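Local coordinates for cysteine desulfurase (Thermococcus onnurineus, PDB 5B87), which probably uses its pyridoxal 5'-phosphate cofactor to take sulfur from L-cysteine and hand it to a sulfur carrier, releasing L-alanine, at residues B[123-128]-B[174-179]; B[188-193]-B[342-347]; B[91-96]-B[218-223]. All coordinates share one frame; numbering follows the deposited sequence.

Interaction 1: residues B[123-128]-B[174-179]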
loop_
_atom_site.group_PDB
_atom_site.type_symbol
_atom_site.label_atom_id
_atom_site.label_comp_id
_atom_site.label_asym_id
_atom_site.label_seq_id
_atom_site.Cartn_x
_atom_site.Cartn_y
_atom_site.Cartn_z
ATOM N N ARG B 123 14.273 1.874 -28.554
ATOM C CA ARG B 123 13.399 1.391 -29.616
ATOM C C ARG B 123 14.050 0.183 -30.256
ATOM O O ARG B 123 15.197 0.230 -30.590
ATOM C CB ARG B 123 13.179 2.495 -30.650
ATOM C CG ARG B 123 11.987 2.314 -31.554
ATOM C CD ARG B 123 11.247 3.624 -31.758
ATOM N NE ARG B 123 9.880 3.399 -32.221
ATOM C CZ ARG B 123 8.796 3.988 -31.731
ATOM N NH1 ARG B 123 8.879 4.856 -30.747
ATOM N NH2 ARG B 123 7.615 3.693 -32.227
ATOM N N GLY B 124 13.322 -0.909 -30.370
ATOM C CA GLY B 124 13.863 -2.123 -30.933
ATOM C C GLY B 124 14.342 -3.132 -29.923
ATOM O O GLY B 124 14.832 -4.173 -30.279
ATOM N N ASP B 125 14.198 -2.819 -28.655
ATOM C CA ASP B 125 14.622 -3.732 -27.621
ATOM C C ASP B 125 13.562 -4.784 -27.413
ATOM O O ASP B 125 12.461 -4.649 -27.890
ATOM C CB ASP B 125 15.021 -2.992 -26.357
ATOM C CG ASP B 125 16.440 -2.495 -26.417
ATOM O OD1 ASP B 125 17.191 -2.983 -27.253
ATOM O OD2 ASP B 125 16.822 -1.632 -25.631
ATOM N N LYS B 126 13.915 -5.847 -26.732
ATOM C CA LYS B 126 12.994 -6.937 -26.565
ATOM C C LYS B 126 12.761 -7.457 -25.173
ATOM O O LYS B 126 13.669 -7.758 -24.456
ATOM C CB LYS B 126 13.453 -8.070 -27.436
ATOM C CG LYS B 126 12.612 -9.300 -27.348
ATOM C CD LYS B 126 13.499 -10.498 -27.205
ATOM C CE LYS B 126 13.600 -11.258 -28.484
ATOM N NZ LYS B 126 14.833 -12.048 -28.502
ATOM N N ILE B 127 11.497 -7.552 -24.824
ATOM C CA ILE B 127 11.072 -8.062 -23.564
ATOM C C ILE B 127 10.488 -9.381 -23.903
ATOM O O ILE B 127 9.720 -9.478 -24.849
ATOM C CB ILE B 127 10.013 -7.157 -22.919
ATOM C CG1 ILE B 127 10.644 -5.834 -22.539
ATOM C CG2 ILE B 127 9.484 -7.752 -21.622
ATOM C CD1 ILE B 127 9.620 -4.818 -22.104
ATOM N N VAL B 128 10.875 -10.403 -23.151
ATOM C CA VAL B 128 10.169 -11.664 -23.246
ATOM C C VAL B 128 9.520 -12.129 -21.924
ATOM O O VAL B 128 10.108 -12.044 -20.834
ATOM C CB VAL B 128 10.989 -12.766 -23.922
ATOM C CG1 VAL B 128 12.347 -12.277 -24.396
ATOM C CG2 VAL B 128 11.099 -14.021 -23.077
ATOM N N GLY B 174 18.493 -12.539 -27.443
ATOM C CA GLY B 174 18.708 -11.119 -27.557
ATOM C C GLY B 174 17.754 -10.297 -26.727
ATOM O O GLY B 174 17.322 -9.247 -27.146
ATOM N N ALA B 175 17.424 -10.773 -25.543
ATOM C CA ALA B 175 16.493 -10.053 -24.707
ATOM C C ALA B 175 17.129 -9.136 -23.700
ATOM O O ALA B 175 18.129 -9.432 -23.085
ATOM C CB ALA B 175 15.506 -10.990 -24.035
ATOM N N LYS B 176 16.494 -7.999 -23.557
ATOM C CA LYS B 176 16.899 -7.000 -22.630
ATOM C C LYS B 176 16.375 -7.354 -21.244
ATOM O O LYS B 176 17.042 -7.190 -20.261
ATOM C CB LYS B 176 16.327 -5.670 -23.097
ATOM C CG LYS B 176 16.831 -4.454 -22.376
ATOM C CD LYS B 176 18.310 -4.301 -22.526
ATOM C CE LYS B 176 18.690 -2.885 -22.876
ATOM N NZ LYS B 176 19.665 -2.390 -21.883
ATOM N N LEU B 177 15.166 -7.851 -21.202
ATOM C CA LEU B 177 14.475 -8.214 -19.952
ATOM C C LEU B 177 13.581 -9.433 -20.150
ATOM O O LEU B 177 12.929 -9.575 -21.177
ATOM C CB LEU B 177 13.643 -7.025 -19.467
ATOM C CG LEU B 177 13.021 -7.160 -18.075
ATOM C CD1 LEU B 177 13.003 -5.813 -17.371
ATOM C CD2 LEU B 177 11.610 -7.686 -18.136
ATOM N N VAL B 178 13.589 -10.320 -19.173
ATOM C CA VAL B 178 12.686 -11.470 -19.132
ATOM C C VAL B 178 11.846 -11.430 -17.842
ATOM O O VAL B 178 12.382 -11.252 -16.778
ATOM C CB VAL B 178 13.485 -12.761 -19.193
ATOM C CG1 VAL B 178 12.563 -13.962 -19.247
ATOM C CG2 VAL B 178 14.380 -12.736 -20.408
ATOM N N ALA B 179 10.545 -11.577 -17.967
ATOM C CA ALA B 179 9.616 -11.446 -16.854
ATOM C C ALA B 179 8.789 -12.731 -16.874
ATOM O O ALA B 179 8.154 -13.027 -17.901
ATOM C CB ALA B 179 8.727 -10.223 -17.022
HETATM O O HOH W 1 16.652 -6.455 -26.552
#
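V128 and I127 pair in parallel with V178 and L177, two neighbouring strands of the mixed seven-stranded sheet in this class-V aminotransferase fold, their short axes 22° apart. V128 straddles its neighbour: V128 N donates to L177 O (3.0 Å), while V128 O receives A179 N (2.9 Å). These four paired residues are buried. Packing is tightest where V128 CG1 meets the methyl of A175, CG1 to CB being 3.4 Å, closer than usual van der Waals contact. On the other face, the side chains of I127 and L177 lie alongside, CG2 to CD2 at 4.1 Å.

Where the strands begin the contact loosens and turns to solvent, with G174 exposed and D125, K126 and K176 partly so. K126 O is taken by K176 N, not by L177 N as regular parallel pairing would have it, so the register slips. A water accepts from K126 N (2.8 Å) and donates to G174 O. K126 sets off with CG anti to its own N (chi1 179°) and bends at the next two torsions; CD thus rests 3.8 Å from A175 CB, and NZ hydrogen-bonds K171 O. Shortening this side chain to an alanine would probably leave K171 O without that donor and take away the aliphatic chain lying against the A175 methyl. K176 NZ bonds I120 O weakly; OD2 of D125, which accepts from K122 N, is 4.8 Å from that NZ and meets K176 CE first, at 3.6 Å.

Interaction 2: residues B[188-193]-B[342-347]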
loop_
_atom_site.group_PDB
_atom_site.type_symbol
_atom_site.label_atom_id
_atom_site.label_comp_id
_atom_site.label_asym_id
_atom_site.label_seq_id
_atom_site.Cartn_x
_atom_site.Cartn_y
_atom_site.Cartn_z
ATOM N N GLY B 188 -1.963 -23.575 -12.443
ATOM C CA GLY B 188 -1.228 -24.264 -11.390
ATOM C C GLY B 188 0.101 -24.815 -11.856
ATOM O O GLY B 188 0.824 -25.410 -11.048
ATOM N N VAL B 189 0.492 -24.558 -13.106
ATOM C CA VAL B 189 1.814 -24.981 -13.527
ATOM C C VAL B 189 2.936 -24.234 -12.793
ATOM O O VAL B 189 2.929 -23.019 -12.675
ATOM C CB VAL B 189 2.028 -24.882 -15.068
ATOM C CG1 VAL B 189 1.762 -23.467 -15.583
ATOM C CG2 VAL B 189 3.417 -25.398 -15.443
ATOM N N ILE B 190 3.919 -25.009 -12.347
ATOM C CA ILE B 190 5.151 -24.518 -11.764
ATOM C C ILE B 190 6.205 -24.491 -12.865
ATOM O O ILE B 190 6.645 -25.543 -13.287
ATOM C CB ILE B 190 5.645 -25.474 -10.652
ATOM C CG1 ILE B 190 4.614 -25.602 -9.533
ATOM C CG2 ILE B 190 7.001 -24.998 -10.105
ATOM C CD1 ILE B 190 4.891 -26.764 -8.560
ATOM N N HIS B 191 6.585 -23.324 -13.328
ATOM C CA HIS B 191 7.574 -23.234 -14.368
ATOM C C HIS B 191 8.941 -23.490 -13.825
ATOM O O HIS B 191 9.172 -23.365 -12.651
ATOM C CB HIS B 191 7.549 -21.881 -15.029
ATOM C CG HIS B 191 6.285 -21.601 -15.756
ATOM N ND1 HIS B 191 5.570 -20.455 -15.572
ATOM C CD2 HIS B 191 5.594 -22.331 -16.646
ATOM C CE1 HIS B 191 4.491 -20.487 -16.318
ATOM N NE2 HIS B 191 4.476 -21.621 -16.965
ATOM N N GLU B 192 9.837 -23.859 -14.712
ATOM C CA GLU B 192 11.201 -24.132 -14.381
ATOM C C GLU B 192 11.944 -22.808 -14.317
ATOM O O GLU B 192 12.706 -22.482 -15.197
ATOM C CB GLU B 192 11.801 -25.013 -15.450
ATOM C CG GLU B 192 11.440 -26.483 -15.372
ATOM C CD GLU B 192 12.159 -27.207 -14.256
ATOM O OE1 GLU B 192 13.361 -27.434 -14.330
ATOM O OE2 GLU B 192 11.516 -27.556 -13.268
ATOM N N VAL B 193 11.709 -22.045 -13.267
ATOM C CA VAL B 193 12.343 -20.752 -13.168
ATOM C C VAL B 193 13.846 -20.751 -12.939
ATOM O O VAL B 193 14.487 -19.869 -13.393
ATOM C CB VAL B 193 11.510 -19.675 -12.448
ATOM C CG1 VAL B 193 10.173 -20.178 -12.011
ATOM C CG2 VAL B 193 12.272 -18.918 -11.405
ATOM N N LYS B 342 4.993 -30.884 -11.431
ATOM C CA LYS B 342 4.933 -29.528 -11.964
ATOM C C LYS B 342 3.595 -28.817 -11.736
ATOM O O LYS B 342 3.311 -27.850 -12.429
ATOM C CB LYS B 342 5.248 -29.540 -13.463
ATOM C CG LYS B 342 6.591 -30.138 -13.873
ATOM C CD LYS B 342 7.366 -29.247 -14.856
ATOM C CE LYS B 342 6.584 -28.899 -16.122
ATOM N NZ LYS B 342 6.776 -27.504 -16.647
ATOM N N HIS B 343 2.806 -29.272 -10.752
ATOM C CA HIS B 343 1.460 -28.757 -10.501
ATOM C C HIS B 343 1.388 -28.270 -9.054
ATOM O O HIS B 343 1.511 -29.055 -8.136
ATOM C CB HIS B 343 0.420 -29.882 -10.700
ATOM C CG HIS B 343 -0.912 -29.418 -11.203
ATOM N ND1 HIS B 343 -1.779 -28.654 -10.458
ATOM C CD2 HIS B 343 -1.544 -29.659 -12.376
ATOM C CE1 HIS B 343 -2.880 -28.433 -11.155
ATOM N NE2 HIS B 343 -2.768 -29.049 -12.315
ATOM N N ALA B 344 1.177 -26.978 -8.879
ATOM C CA ALA B 344 0.984 -26.337 -7.569
ATOM C C ALA B 344 -0.368 -26.683 -7.018
ATOM O O ALA B 344 -1.139 -27.378 -7.666
ATOM C CB ALA B 344 1.098 -24.776 -7.720
ATOM N N GLY B 345 -0.672 -26.125 -5.860
ATOM C CA GLY B 345 -1.921 -26.288 -5.168
ATOM C C GLY B 345 -3.099 -25.562 -5.755
ATOM O O GLY B 345 -3.791 -24.884 -5.071
ATOM N N VAL B 346 -3.313 -25.729 -7.037
ATOM C CA VAL B 346 -4.411 -25.114 -7.725
ATOM C C VAL B 346 -4.936 -26.073 -8.783
ATOM O O VAL B 346 -4.204 -26.604 -9.555
ATOM C CB VAL B 346 -4.081 -23.669 -8.238
ATOM C CG1 VAL B 346 -2.620 -23.362 -8.196
ATOM C CG2 VAL B 346 -4.608 -23.373 -9.603
ATOM N N VAL B 347 -6.224 -26.303 -8.764
ATOM C CA VAL B 347 -6.832 -27.155 -9.750
ATOM C C VAL B 347 -7.991 -26.460 -10.407
ATOM O O VAL B 347 -9.029 -26.320 -9.843
ATOM C CB VAL B 347 -7.113 -28.629 -9.307
ATOM C CG1 VAL B 347 -6.325 -29.062 -8.108
ATOM C CG2 VAL B 347 -8.573 -28.945 -9.151
#
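G188 and A344, with I190 and K342, make the first shell through two backbone hydrogen bonds that enclose a single bridge between V189 and H343. A344 N points almost straight at G188 O (2.7 Å, 171° at the hydrogen) and lies in the plane of that carbonyl. I190 N meets K342 O at 2.9 Å by a different route, standing 45° above the carbonyl plane. Around them the side chains close in. I190 reaches across with its longer branch: CG1 lies anti to the carbonyl carbon (chi1 -60°) and the chain runs on extended, carrying CD1 to 3.7 Å from A344 N, while CG1 packs on the A344 methyl. V189 and K342 run side by side, CG2 of the valine 4.1 Å from NZ of the lysine. G188 has no side chain, and V346 CG1 comes to 3.6 Å from its CA; at the positive phi of G188 a CB would also jam against the preceding carbonyl O.

The contact spans two parts of the aminotransferase fold. Residues 188-193 follow strand 177-181 of the seven-stranded sheet and lead through E192, the N-cap, into helix 193-203, whereas 342-347 enters strand 346-349, an outer strand of the separate four-stranded sheet.

Behind the first shell, A344 O is gripped twice, by V346 N across an inverse gamma turn centred on G345 and by H343 ND1 at 3.1 Å, the acceptor lying in the imidazole plane. H343 NE2 is bonded to Y335 O, which fixes the ring from its other nitrogen. On the loop side, H191 ND1 bonds Q181 O. Farther out, the V346 side chain is about 6 Å from that of Q213, which binds the pyridoxal 5'-phosphate.

Interaction 3: residues B[91-96]-B[218-223]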
loop_
_atom_site.group_PDB
_atom_site.type_symbol
_atom_site.label_atom_id
_atom_site.label_comp_id
_atom_site.label_asym_id
_atom_site.label_seq_id
_atom_site.Cartn_x
_atom_site.Cartn_y
_atom_site.Cartn_z
ATOM N N ASP B 91 15.354 -12.783 4.789
ATOM C CA ASP B 91 15.794 -14.127 5.032
ATOM C C ASP B 91 14.942 -15.184 4.349
ATOM O O ASP B 91 15.443 -16.130 3.867
ATOM C CB ASP B 91 15.886 -14.399 6.519
ATOM C CG ASP B 91 16.996 -13.636 7.183
ATOM O OD1 ASP B 91 17.833 -13.075 6.502
ATOM O OD2 ASP B 91 17.035 -13.601 8.403
ATOM N N PHE B 92 13.651 -14.990 4.307
ATOM C CA PHE B 92 12.712 -15.881 3.672
ATOM C C PHE B 92 12.975 -16.107 2.178
ATOM O O PHE B 92 12.664 -17.109 1.658
ATOM C CB PHE B 92 11.325 -15.243 3.852
ATOM C CG PHE B 92 10.167 -16.072 3.393
ATOM C CD1 PHE B 92 9.929 -17.309 3.915
ATOM C CD2 PHE B 92 9.288 -15.576 2.501
ATOM C CE1 PHE B 92 8.852 -18.040 3.518
ATOM C CE2 PHE B 92 8.212 -16.302 2.093
ATOM C CZ PHE B 92 7.985 -17.531 2.602
ATOM N N ILE B 93 13.560 -15.118 1.553
ATOM C CA ILE B 93 13.828 -15.068 0.154
ATOM C C ILE B 93 15.307 -15.237 -0.198
ATOM O O ILE B 93 15.649 -15.345 -1.318
ATOM C CB ILE B 93 13.261 -13.712 -0.345
ATOM C CG1 ILE B 93 12.551 -13.809 -1.665
ATOM C CG2 ILE B 93 14.285 -12.592 -0.344
ATOM C CD1 ILE B 93 12.221 -12.455 -2.274
ATOM N N GLY B 94 16.162 -15.230 0.795
ATOM C CA GLY B 94 17.581 -15.341 0.605
ATOM C C GLY B 94 18.209 -14.033 0.211
ATOM O O GLY B 94 19.281 -13.992 -0.290
ATOM N N ALA B 95 17.512 -12.949 0.454
ATOM C CA ALA B 95 18.002 -11.645 0.116
ATOM C C ALA B 95 18.679 -10.896 1.249
ATOM O O ALA B 95 18.666 -11.299 2.377
ATOM C CB ALA B 95 16.871 -10.821 -0.414
ATOM N N LYS B 96 19.267 -9.773 0.901
ATOM C CA LYS B 96 19.853 -8.892 1.860
ATOM C C LYS B 96 18.773 -7.905 2.269
ATOM O O LYS B 96 17.915 -7.604 1.483
ATOM C CB LYS B 96 20.968 -8.096 1.234
ATOM C CG LYS B 96 22.340 -8.691 1.366
ATOM C CD LYS B 96 23.247 -8.062 0.355
ATOM C CE LYS B 96 24.587 -8.740 0.343
ATOM N NZ LYS B 96 25.319 -8.415 -0.893
ATOM N N MET B 218 5.815 -22.848 -1.550
ATOM C CA MET B 218 7.011 -23.595 -1.901
ATOM C C MET B 218 8.237 -22.685 -1.751
ATOM O O MET B 218 8.115 -21.477 -1.566
ATOM C CB MET B 218 6.929 -24.162 -3.322
ATOM C CG MET B 218 7.006 -23.126 -4.437
ATOM S SD MET B 218 6.271 -23.594 -6.039
ATOM C CE MET B 218 4.554 -23.754 -5.550
ATOM N N GLU B 219 9.413 -23.256 -1.865
ATOM C CA GLU B 219 10.634 -22.494 -1.767
ATOM C C GLU B 219 10.824 -21.436 -2.835
ATOM O O GLU B 219 10.697 -21.712 -3.992
ATOM C CB GLU B 219 11.845 -23.429 -1.780
ATOM C CG GLU B 219 13.061 -22.865 -1.066
ATOM C CD GLU B 219 14.371 -23.559 -1.408
ATOM O OE1 GLU B 219 14.363 -24.728 -1.819
ATOM O OE2 GLU B 219 15.434 -22.940 -1.262
ATOM N N VAL B 220 11.154 -20.231 -2.398
ATOM C CA VAL B 220 11.529 -19.117 -3.255
ATOM C C VAL B 220 12.805 -18.481 -2.676
ATOM O O VAL B 220 12.810 -17.929 -1.622
ATOM C CB VAL B 220 10.396 -18.145 -3.664
ATOM C CG1 VAL B 220 9.029 -18.535 -3.166
ATOM C CG2 VAL B 220 10.773 -16.688 -3.572
ATOM N N ASN B 221 13.885 -18.633 -3.410
ATOM C CA ASN B 221 15.197 -18.173 -3.046
ATOM C C ASN B 221 15.751 -17.422 -4.212
ATOM O O ASN B 221 15.834 -17.938 -5.284
ATOM C CB ASN B 221 16.083 -19.329 -2.703
ATOM C CG ASN B 221 17.437 -18.878 -2.263
ATOM O OD1 ASN B 221 18.262 -18.568 -3.063
ATOM N ND2 ASN B 221 17.652 -18.832 -0.990
ATOM N N VAL B 222 16.150 -16.196 -3.988
ATOM C CA VAL B 222 16.522 -15.329 -5.111
ATOM C C VAL B 222 17.814 -15.773 -5.744
ATOM O O VAL B 222 18.024 -15.502 -6.912
ATOM C CB VAL B 222 16.574 -13.807 -4.794
ATOM C CG1 VAL B 222 15.172 -13.292 -4.479
ATOM C CG2 VAL B 222 17.596 -13.481 -3.690
ATOM N N LYS B 223 18.694 -16.412 -4.993
ATOM C CA LYS B 223 19.976 -16.706 -5.616
ATOM C C LYS B 223 19.852 -18.028 -6.375
ATOM O O LYS B 223 20.409 -18.150 -7.475
ATOM C CB LYS B 223 21.216 -16.467 -4.693
ATOM C CG LYS B 223 21.624 -17.469 -3.649
ATOM C CD LYS B 223 22.844 -18.306 -4.075
ATOM C CE LYS B 223 24.200 -17.688 -3.726
ATOM N NZ LYS B 223 24.694 -18.165 -2.395
HETATM O O HOH W 2 10.953 -19.039 0.509
HETATM O O HOH W 3 14.669 -18.994 0.635
#
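I93 O takes the backbone N of V222 at 2.8 Å, with a C=O to donor angle of 166°, the single direct hydrogen bond here; I93 CA lies against V220 O, and N221 CA against the same I93 O, as CA-H...O contacts. F92 O and V220 O, both acceptors, approach each other nearby. A water donates to F92 O (2.8 Å) and accepts from V220 N, bridging the two backbones, and its oxygen sits over the centre of one face of the F92 ring. A second water donates to F92 O and holds N221 ND2 weakly.

The helix 73-93 ends here in a Schellman motif at G94, and the partner segment is the loop leading to strand 229-233. N221 forms an Asx turn: its OD1 accepts from K223 N at 2.9 Å, the donor tilted 39° above the amide plane, and from K224 N just beyond. With CG trans to N (chi1 -178°), the amide folds back so that ND2 lies 3.8 Å from G94 CA, where any CB on that residue would collide.

I93 lies obliquely across both valines, CG1 touching V220 CG2 at 3.9 Å and CD1 touching V222 CG1 at 3.8 Å. L230 of strand 229-233 packs against all three. V222 CG2 sits by I93 O and G94 O and reaches the A95 methyl.

Interactions 1 and 2 are largely buried, whereas interaction 3 is partly exposed at G94. Yet interaction 1 is peripheral, its centre about 23 Å from that of the chain, against 12 and 13 Å for interactions 2 and 3. Regular strand pairing within the seven-stranded sheet carries interaction 1; a water and two lysines gather where its strands begin. The chain beyond strand 177-181 supplies one side of interaction 2, which reaches the four-stranded sheet through isolated backbone bonds, with H343 holding the A344 carbonyl on its own side. Interaction 3 sets a helix end against a loop, with one direct hydrogen bond and water bridges. It touches interaction 2: M218 CE packs 4.2 Å from A344 CB.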